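Local structure of heme utilization carrier protein (Escherichia coli O157:H7, 6U9J) at residues A[29-34]-A[101-106]; A[55-60]-A[144-149]; A[94-99]-A[127-132]. The protein probably binds heme in the cytosol and carries it between partners of the heme-uptake and anaerobic heme-degradation pathway. One frame throughout, in Å; residues are numbered along the deposited sequence. Where two conformers were deposited one is given.

Interaction 1: residues A[29-34]-A[101-106]; sequences VVRNLP and CTHIAL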
loop_
_atom_site.group_PDB
_atom_site.type_symbol
_atom_site.label_atom_id
_atom_site.label_comp_id
_atom_site.label_asym_id
_atom_site.label_seq_id
_atom_site.Cartn_x
_atom_site.Cartn_y
_atom_site.Cartn_z
ATOM N N VAL A 29 2.903 5.656 -22.120
ATOM C CA VAL A 29 3.544 6.942 -21.839
ATOM C C VAL A 29 5.008 6.735 -21.469
ATOM O O VAL A 29 5.902 7.417 -21.979
ATOM C CB VAL A 29 2.792 7.684 -20.724
ATOM C CG1 VAL A 29 3.574 8.930 -20.275
ATOM C CG2 VAL A 29 1.392 8.044 -21.184
ATOM N N VAL A 30 5.273 5.781 -20.575
ATOM C CA VAL A 30 6.640 5.577 -20.112
ATOM C C VAL A 30 7.552 5.178 -21.267
ATOM O O VAL A 30 8.715 5.591 -21.325
ATOM C CB VAL A 30 6.657 4.541 -18.972
ATOM C CG1 VAL A 30 8.060 4.014 -18.756
ATOM C CG2 VAL A 30 6.128 5.192 -17.692
ATOM N N ARG A 31 7.047 4.355 -22.192
ATOM C CA ARG A 31 7.849 3.938 -23.339
ATOM C C ARG A 31 8.294 5.122 -24.177
ATOM O O ARG A 31 9.371 5.084 -24.781
ATOM C CB ARG A 31 7.053 2.979 -24.219
ATOM C CG ARG A 31 6.842 1.610 -23.635
ATOM C CD ARG A 31 6.237 0.710 -24.697
ATOM N NE ARG A 31 5.878 -0.599 -24.173
ATOM C CZ ARG A 31 6.728 -1.612 -24.045
ATOM N NH1 ARG A 31 6.299 -2.769 -23.565
ATOM N NH2 ARG A 31 8.000 -1.468 -24.397
ATOM N N ASN A 32 7.483 6.172 -24.228
ATOM C CA ASN A 32 7.740 7.323 -25.079
ATOM C C ASN A 32 8.486 8.439 -24.364
ATOM O O ASN A 32 8.710 9.500 -24.957
ATOM C CB ASN A 32 6.421 7.837 -25.650
ATOM C CG ASN A 32 5.873 6.925 -26.720
ATOM O OD1 ASN A 32 6.349 6.933 -27.856
ATOM N ND2 ASN A 32 4.878 6.124 -26.366
ATOM N N LEU A 33 8.891 8.218 -23.117
ATOM C CA LEU A 33 9.714 9.183 -22.407
ATOM C C LEU A 33 11.099 9.280 -23.046
ATOM O O LEU A 33 11.577 8.329 -23.668
ATOM C CB LEU A 33 9.859 8.777 -20.940
ATOM C CG LEU A 33 8.645 8.999 -20.038
ATOM C CD1 LEU A 33 8.882 8.376 -18.671
ATOM C CD2 LEU A 33 8.342 10.486 -19.915
ATOM N N PRO A 34 11.771 10.427 -22.903
ATOM C CA PRO A 34 13.145 10.521 -23.419
ATOM C C PRO A 34 14.140 9.656 -22.666
ATOM O O PRO A 34 15.155 9.261 -23.251
ATOM C CB PRO A 34 13.481 12.013 -23.277
ATOM C CG PRO A 34 12.464 12.569 -22.339
ATOM C CD PRO A 34 11.233 11.730 -22.484
ATOM N N CYS A 101 3.298 -9.207 -12.821
ATOM C CA CYS A 101 4.140 -8.115 -13.302
ATOM C C CYS A 101 4.627 -8.476 -14.697
ATOM O O CYS A 101 5.454 -9.382 -14.856
ATOM C CB CYS A 101 5.315 -7.895 -12.361
ATOM S SG CYS A 101 6.403 -6.569 -12.966
ATOM N N THR A 102 4.122 -7.776 -15.712
ATOM C CA THR A 102 4.518 -8.087 -17.080
ATOM C C THR A 102 5.601 -7.169 -17.633
ATOM O O THR A 102 6.246 -7.538 -18.623
ATOM C CB THR A 102 3.303 -8.047 -18.013
ATOM O OG1 THR A 102 2.736 -6.735 -18.002
ATOM C CG2 THR A 102 2.239 -9.056 -17.571
ATOM N N HIS A 103 5.812 -5.989 -17.035
ATOM C CA HIS A 103 6.853 -5.062 -17.466
ATOM C C HIS A 103 7.390 -4.329 -16.252
ATOM O O HIS A 103 6.676 -4.137 -15.263
ATOM C CB HIS A 103 6.356 -4.024 -18.489
ATOM C CG HIS A 103 5.895 -4.640 -19.769
ATOM N ND1 HIS A 103 4.582 -4.993 -19.989
ATOM C CD2 HIS A 103 6.579 -5.014 -20.876
ATOM C CE1 HIS A 103 4.473 -5.539 -21.188
ATOM N NE2 HIS A 103 5.672 -5.572 -21.743
ATOM N N ILE A 104 8.655 -3.921 -16.349
ATOM C CA ILE A 104 9.325 -3.083 -15.361
ATOM C C ILE A 104 10.028 -1.959 -16.108
ATOM O O ILE A 104 10.654 -2.198 -17.143
ATOM C CB ILE A 104 10.343 -3.890 -14.535
ATOM C CG1 ILE A 104 9.642 -5.068 -13.843
ATOM C CG2 ILE A 104 11.079 -2.972 -13.535
ATOM C CD1 ILE A 104 10.617 -6.083 -13.273
ATOM N N ALA A 105 9.939 -0.738 -15.586
ATOM C CA ALA A 105 10.634 0.382 -16.208
ATOM C C ALA A 105 11.518 1.090 -15.198
ATOM O O ALA A 105 11.140 1.264 -14.040
ATOM C CB ALA A 105 9.657 1.390 -16.822
ATOM N N LEU A 106 12.698 1.505 -15.645
ATOM C CA LEU A 106 13.529 2.445 -14.910
ATOM C C LEU A 106 13.393 3.793 -15.594
ATOM O O LEU A 106 13.561 3.885 -16.814
ATOM C CB LEU A 106 14.995 2.006 -14.882
ATOM C CG LEU A 106 15.374 1.024 -13.759
ATOM C CD1 LEU A 106 14.653 -0.304 -13.913
ATOM C CD2 LEU A 106 16.885 0.808 -13.705
#

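Interaction 2: residues A[55-60]-A[144-149]; sequences GNVTTL and SEQVSA. With PO4 (phosphate ion), chain E.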
loop_
_atom_site.group_PDB
_atom_site.type_symbol
_atom_site.label_atom_id
_atom_site.label_comp_id
_atom_site.label_asym_id
_atom_site.label_seq_id
_atom_site.Cartn_x
_atom_site.Cartn_y
_atom_site.Cartn_z
ATOM N N GLY A 55 20.448 0.535 -0.042
ATOM C CA GLY A 55 20.189 1.397 1.103
ATOM C C GLY A 55 18.756 1.891 1.179
ATOM O O GLY A 55 17.837 1.212 0.713
ATOM N N ASN A 56 18.537 3.068 1.758
ATOM C CA ASN A 56 17.171 3.526 1.976
ATOM C C ASN A 56 16.539 3.997 0.672
ATOM O O ASN A 56 17.027 4.939 0.029
ATOM C CB ASN A 56 17.139 4.636 3.020
ATOM C CG ASN A 56 17.594 4.152 4.390
ATOM O OD1 ASN A 56 17.136 3.119 4.882
ATOM N ND2 ASN A 56 18.492 4.906 5.017
ATOM N N VAL A 57 15.444 3.344 0.289
ATOM C CA VAL A 57 14.631 3.741 -0.850
ATOM C C VAL A 57 13.202 3.964 -0.358
ATOM O O VAL A 57 12.861 3.642 0.779
ATOM C CB VAL A 57 14.672 2.697 -1.986
ATOM C CG1 VAL A 57 16.099 2.567 -2.543
ATOM C CG2 VAL A 57 14.150 1.331 -1.514
ATOM N N THR A 58 12.360 4.517 -1.227
ATOM C CA THR A 58 10.947 4.713 -0.925
ATOM C C THR A 58 10.094 3.827 -1.821
ATOM O O THR A 58 10.097 3.983 -3.047
ATOM C CB THR A 58 10.540 6.173 -1.093
ATOM O OG1 THR A 58 11.371 6.994 -0.263
ATOM C CG2 THR A 58 9.067 6.359 -0.699
ATOM N N THR A 59 9.351 2.914 -1.203
ATOM C CA THR A 59 8.431 2.031 -1.899
ATOM C C THR A 59 7.021 2.571 -1.733
ATOM O O THR A 59 6.614 2.901 -0.616
ATOM C CB THR A 59 8.518 0.614 -1.336
ATOM O OG1 THR A 59 9.864 0.140 -1.449
ATOM C CG2 THR A 59 7.583 -0.318 -2.092
ATOM N N LEU A 60 6.295 2.680 -2.835
ATOM C CA LEU A 60 5.002 3.346 -2.857
ATOM C C LEU A 60 3.946 2.438 -3.474
ATOM O O LEU A 60 4.186 1.797 -4.500
ATOM C CB LEU A 60 5.109 4.672 -3.645
ATOM C CG LEU A 60 3.892 5.580 -3.809
ATOM C CD1 LEU A 60 4.320 7.045 -3.823
ATOM C CD2 LEU A 60 3.121 5.225 -5.073
ATOM N N SER A 144 23.684 10.463 -4.688
ATOM C CA SER A 144 24.376 10.170 -5.942
ATOM C C SER A 144 24.899 8.747 -5.995
ATOM O O SER A 144 24.985 8.161 -7.079
ATOM C CB SER A 144 25.517 11.161 -6.152
ATOM O OG SER A 144 24.974 12.432 -6.419
ATOM N N GLU A 145 25.251 8.174 -4.839
ATOM C CA GLU A 145 25.676 6.777 -4.805
ATOM C C GLU A 145 24.563 5.849 -5.293
ATOM O O GLU A 145 24.824 4.885 -6.029
ATOM C CB GLU A 145 26.119 6.419 -3.384
ATOM C CG GLU A 145 26.472 4.962 -3.158
ATOM C CD GLU A 145 26.710 4.657 -1.685
ATOM O OE1 GLU A 145 27.886 4.619 -1.268
ATOM O OE2 GLU A 145 25.721 4.463 -0.944
ATOM N N GLN A 146 23.313 6.142 -4.909
ATOM C CA GLN A 146 22.172 5.370 -5.401
ATOM C C GLN A 146 21.930 5.624 -6.882
ATOM O O GLN A 146 21.612 4.690 -7.630
ATOM C CB GLN A 146 20.914 5.721 -4.617
ATOM C CG GLN A 146 20.901 5.253 -3.185
ATOM C CD GLN A 146 19.491 5.123 -2.653
ATOM O OE1 GLN A 146 18.528 5.567 -3.288
ATOM N NE2 GLN A 146 19.355 4.492 -1.492
ATOM N N VAL A 147 22.051 6.882 -7.317
ATOM C CA VAL A 147 21.882 7.183 -8.734
ATOM C C VAL A 147 22.901 6.413 -9.570
ATOM O O VAL A 147 22.573 5.878 -10.632
ATOM C CB VAL A 147 21.983 8.704 -8.962
ATOM C CG1 VAL A 147 22.006 9.018 -10.454
ATOM C CG2 VAL A 147 20.820 9.408 -8.259
ATOM N N SER A 148 24.144 6.329 -9.096
ATOM C CA SER A 148 25.144 5.554 -9.822
ATOM C C SER A 148 24.749 4.080 -9.914
ATOM O O SER A 148 24.834 3.471 -10.986
ATOM C CB SER A 148 26.504 5.699 -9.146
ATOM O OG SER A 148 27.504 5.027 -9.897
ATOM N N ALA A 149 24.288 3.502 -8.803
ATOM C CA ALA A 149 23.876 2.099 -8.815
ATOM C C ALA A 149 22.658 1.884 -9.714
ATOM O O ALA A 149 22.565 0.880 -10.432
ATOM C CB ALA A 149 23.588 1.653 -7.385
HETATM P P PO4 E . 14.451 8.618 1.772
HETATM O O1 PO4 E . 14.059 7.210 1.358
HETATM O O2 PO4 E . 13.680 9.014 3.011
HETATM O O3 PO4 E . 15.936 8.669 2.060
HETATM O O4 PO4 E . 14.132 9.600 0.669
#

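Interaction 3: residues A[94-99]-A[127-132]; sequences GHIKAE and SAMLKI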
loop_
_atom_site.group_PDB
_atom_site.type_symbol
_atom_site.label_atom_id
_atom_site.label_comp_id
_atom_site.label_asym_id
_atom_site.label_seq_id
_atom_site.Cartn_x
_atom_site.Cartn_y
_atom_site.Cartn_z
ATOM N N GLY A 94 4.917 -7.940 3.350
ATOM C CA GLY A 94 3.731 -8.175 2.558
ATOM C C GLY A 94 4.020 -9.164 1.452
ATOM O O GLY A 94 4.941 -9.982 1.554
ATOM N N HIS A 95 3.212 -9.102 0.393
ATOM C CA HIS A 95 3.362 -10.020 -0.725
ATOM C C HIS A 95 2.978 -9.335 -2.025
ATOM O O HIS A 95 2.119 -8.449 -2.051
ATOM C CB HIS A 95 2.506 -11.279 -0.541
ATOM C CG HIS A 95 2.259 -11.631 0.890
ATOM N ND1 HIS A 95 3.149 -12.359 1.649
ATOM C CD2 HIS A 95 1.236 -11.307 1.712
ATOM C CE1 HIS A 95 2.671 -12.489 2.873
ATOM N NE2 HIS A 95 1.515 -11.857 2.938
ATOM N N ILE A 96 3.618 -9.776 -3.104
ATOM C CA ILE A 96 3.407 -9.229 -4.440
ATOM C C ILE A 96 3.063 -10.383 -5.373
ATOM O O ILE A 96 3.740 -11.412 -5.364
ATOM C CB ILE A 96 4.647 -8.482 -4.970
ATOM C CG1 ILE A 96 4.971 -7.282 -4.077
ATOM C CG2 ILE A 96 4.409 -8.008 -6.407
ATOM C CD1 ILE A 96 6.379 -6.760 -4.280
ATOM N N LYS A 97 2.020 -10.197 -6.178
ATOM C CA LYS A 97 1.720 -11.185 -7.222
ATOM C C LYS A 97 2.673 -10.902 -8.382
ATOM O O LYS A 97 2.316 -10.319 -9.409
ATOM C CB LYS A 97 0.258 -11.113 -7.643
ATOM C CG LYS A 97 -0.709 -11.531 -6.552
ATOM C CD LYS A 97 -2.156 -11.391 -6.996
ATOM C CE LYS A 97 -3.089 -11.654 -5.822
ATOM N NZ LYS A 97 -4.499 -11.282 -6.138
ATOM N N ALA A 98 3.926 -11.325 -8.203
ATOM C CA ALA A 98 4.984 -10.944 -9.137
ATOM C C ALA A 98 4.810 -11.556 -10.519
ATOM O O ALA A 98 5.325 -11.005 -11.493
ATOM C CB ALA A 98 6.350 -11.330 -8.577
ATOM N N GLU A 99 4.116 -12.691 -10.643
ATOM C CA GLU A 99 3.864 -13.187 -11.989
ATOM C C GLU A 99 2.815 -12.384 -12.728
ATOM O O GLU A 99 2.646 -12.577 -13.942
ATOM C CB GLU A 99 3.426 -14.652 -11.937
ATOM C CG GLU A 99 4.287 -15.487 -11.029
ATOM C CD GLU A 99 5.748 -15.449 -11.411
ATOM O OE1 GLU A 99 6.596 -15.450 -10.494
ATOM O OE2 GLU A 99 6.049 -15.438 -12.626
ATOM N N SER A 127 -0.861 -0.519 -16.210
ATOM C CA SER A 127 -0.825 0.430 -15.110
ATOM C C SER A 127 0.137 -0.070 -14.040
ATOM O O SER A 127 0.603 -1.212 -14.071
ATOM C CB SER A 127 -2.228 0.668 -14.531
ATOM O OG SER A 127 -2.949 -0.536 -14.374
ATOM N N ALA A 128 0.433 0.802 -13.080
ATOM C CA ALA A 128 1.454 0.514 -12.086
ATOM C C ALA A 128 0.866 -0.312 -10.948
ATOM O O ALA A 128 -0.223 -0.011 -10.447
ATOM C CB ALA A 128 2.053 1.822 -11.553
ATOM N N MET A 129 1.570 -1.372 -10.561
ATOM C CA MET A 129 1.226 -2.089 -9.341
ATOM C C MET A 129 2.116 -1.717 -8.165
ATOM O O MET A 129 1.725 -1.939 -7.015
ATOM C CB MET A 129 1.264 -3.615 -9.559
ATOM C CG MET A 129 2.239 -4.115 -10.604
ATOM S SD MET A 129 2.205 -5.924 -10.762
ATOM C CE MET A 129 2.853 -6.235 -9.168
ATOM N N LEU A 130 3.264 -1.091 -8.415
ATOM C CA LEU A 130 4.179 -0.750 -7.338
ATOM C C LEU A 130 5.188 0.223 -7.914
ATOM O O LEU A 130 5.482 0.165 -9.105
ATOM C CB LEU A 130 4.887 -1.993 -6.790
ATOM C CG LEU A 130 5.603 -1.797 -5.463
ATOM C CD1 LEU A 130 4.609 -1.629 -4.319
ATOM C CD2 LEU A 130 6.535 -2.970 -5.208
ATOM N N LYS A 131 5.693 1.130 -7.075
ATOM C CA LYS A 131 6.752 2.048 -7.474
ATOM C C LYS A 131 7.835 2.066 -6.408
ATOM O O LYS A 131 7.542 1.971 -5.214
ATOM C CB LYS A 131 6.217 3.486 -7.679
ATOM C CG LYS A 131 5.158 3.616 -8.769
ATOM C CD LYS A 131 4.819 5.078 -9.044
ATOM C CE LYS A 131 3.718 5.209 -10.082
ATOM N NZ LYS A 131 3.510 6.652 -10.443
ATOM N N ILE A 132 9.089 2.171 -6.832
ATOM C CA ILE A 132 10.209 2.418 -5.929
ATOM C C ILE A 132 10.919 3.675 -6.401
ATOM O O ILE A 132 11.257 3.784 -7.583
ATOM C CB ILE A 132 11.192 1.239 -5.884
ATOM C CG1 ILE A 132 10.486 -0.033 -5.404
ATOM C CG2 ILE A 132 12.364 1.558 -4.961
ATOM C CD1 ILE A 132 11.344 -1.270 -5.566
#

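Interaction 1: residues A[29-34]-A[101-106]
Val30 and Arg31, on the last turn of helix 26-31, reach two residues of strand 103-111, Ala105 and His103, in an alpha/beta packing contact that sets the N-terminal helices against the antiparallel sheet of this ChuX/HutX-type fold. Ala105 and His103 are alternate residues of the strand and present their side chains on one face of the sheet, the one turned to the helix.

At the buried end, Val30 brings its CG1 methyl against the Ala105 methyl, CG1 to CB being 3.6 Å. That branch lies anti to the backbone N (chi1 163°), which places it on the sheet side. A short alanine suits the strand position because it lets a beta-branched valine come close. Phe122 of the adjoining strand 114-122 touches both residues, and Leu15 of helix 15-22 packs on Val30, giving the pair further apolar neighbours.

Towards the surface the packing turns polar. Arg31 runs extended from CG to NE, long enough to span from helix to strand while its charged end stays near the solvent side, and its guanidinium meets the flat ring of His103 at the edge. The two side chains cross at about a right angle, the guanidinium and imidazole planes standing 82° apart, so the groups are not stacked. Arg31 NH1 sits obliquely to the ring, 3.4 Å from His103 NE2 and 3.5 Å from His103 CD2.

Interaction 2: residues A[55-60]-A[144-149]
Gln146 reaches out from the first turn of helix 144-157 and points the NE2 end of its carboxamide at the start of strand 56-62, against Gly55, the Asn56 carbonyl and a methyl of Val57. CG stands anti to the carbonyl carbon (chi1 -69°) and the chain is extended beyond it, giving the amide the length it needs to span the gap between helix and strand.

The main link, made in one of the two conformers of Gln146, is a hydrogen bond from NE2 to Asn56 O, 2.8 Å long, with an N-H...O angle of 151°. It arrives from above the carbonyl plane of Asn56, 58° out of it, and not along a lone pair, while the acceptor is only modestly tilted from the glutamine's own amide plane. The same NE2 makes a weak bond to Trp54 O, and OE1 accepts from Gly135 N; partners at both ends therefore limit rotation of the amide. Glutamine suits the place because one flat group can both donate and accept between stretches of backbone.

Val57 CG1 lies obliquely off the outer end of the amide, 3.9 Å from both NE2 and OE1 of Gln146. NE2 also comes 3.8 Å from Gly55 C. Glycine fits there because, at its positive phi, a CB would be jammed against the preceding carbonyl O and would crowd NE2. Farther along, Thr58 OG1 gives a weak hydrogen bond of 3.1 Å to O1 of a phosphate ion, probably from the crystallisation liquor, which Ser71 also binds.

By this side-chain-to-backbone bridging the C-terminal helix of the ChuX/HutX-type fold is tied to its antiparallel sheet.

Interaction 3: residues A[94-99]-A[127-132]
Ile96 meets Met129 and Leu130 in a contact whose side-chain touches are all apolar. In one of its two conformers its branches divide the work. The CG2 methyl, anti to the backbone N, touches the Met129 methyl, with CG2 to CE at 3.6 Å; the longer arm ends at Leu130, where Ile96 CD1 is 3.9 Å from Leu130 CD2. The isoleucine crosses the leucine at about a right angle but meets the methionine at a slant. Beta-branching serves it here, since one residue can offer methyls in two directions. Methionine suits the facing position by its flexibility: its chain bends at the last torsion (chi3 -67°), which swings CE towards Ile96. Leucine suits 130 because its forked end can meet Ile96 CD1 while the side chain also packs on Trp48 and Phe121.

The backbone geometry explains why two successive residues face the same way. Met129 and Leu130 both lie opposite Phe121 in a classic beta bulge, where the chain turns a corner, and both direct their side chains at Ile96. On the other segment, Lys97 is the centre of an inverse gamma turn, with a weak bond of 2.8 Å from Ala98 N to Ile96 O. As a backbone approach, Lys97 O comes 4.1 Å from Met129 CE.

Lys97 NZ is hydrogen-bonded to Ala64 O of the second subunit, and a strand of that subunit pairs with His95 and Ile96 in an antiparallel ladder. Within the chain, Trp48 of helix 44-51 also packs on Ile96, so the contact joins the three-stranded sheet to the six-stranded one beside helix 44-51.

All three contacts reach the six-stranded antiparallel sheet. Interactions 2 and 3 are joined through neighbouring strands: Leu60 N lies 2.8 Å from Lys131 O, a probable hydrogen bond, and Leu60 O packs on Leu130 CD1 at 3.5 Å, although their centres are about 18 Å apart. Interactions 1 and 3, with about 14 Å between centres, touch where Cys101 CA approaches Met129 SD at 3.9 Å. Interactions 1 and 2 do not touch: their nearest atoms are about 7 Å apart and their centres about 19 Å, on opposite sides of the chain's centre. The phosphate belongs to interaction 2, whereas the second subunit makes its more extensive contacts with interaction 3.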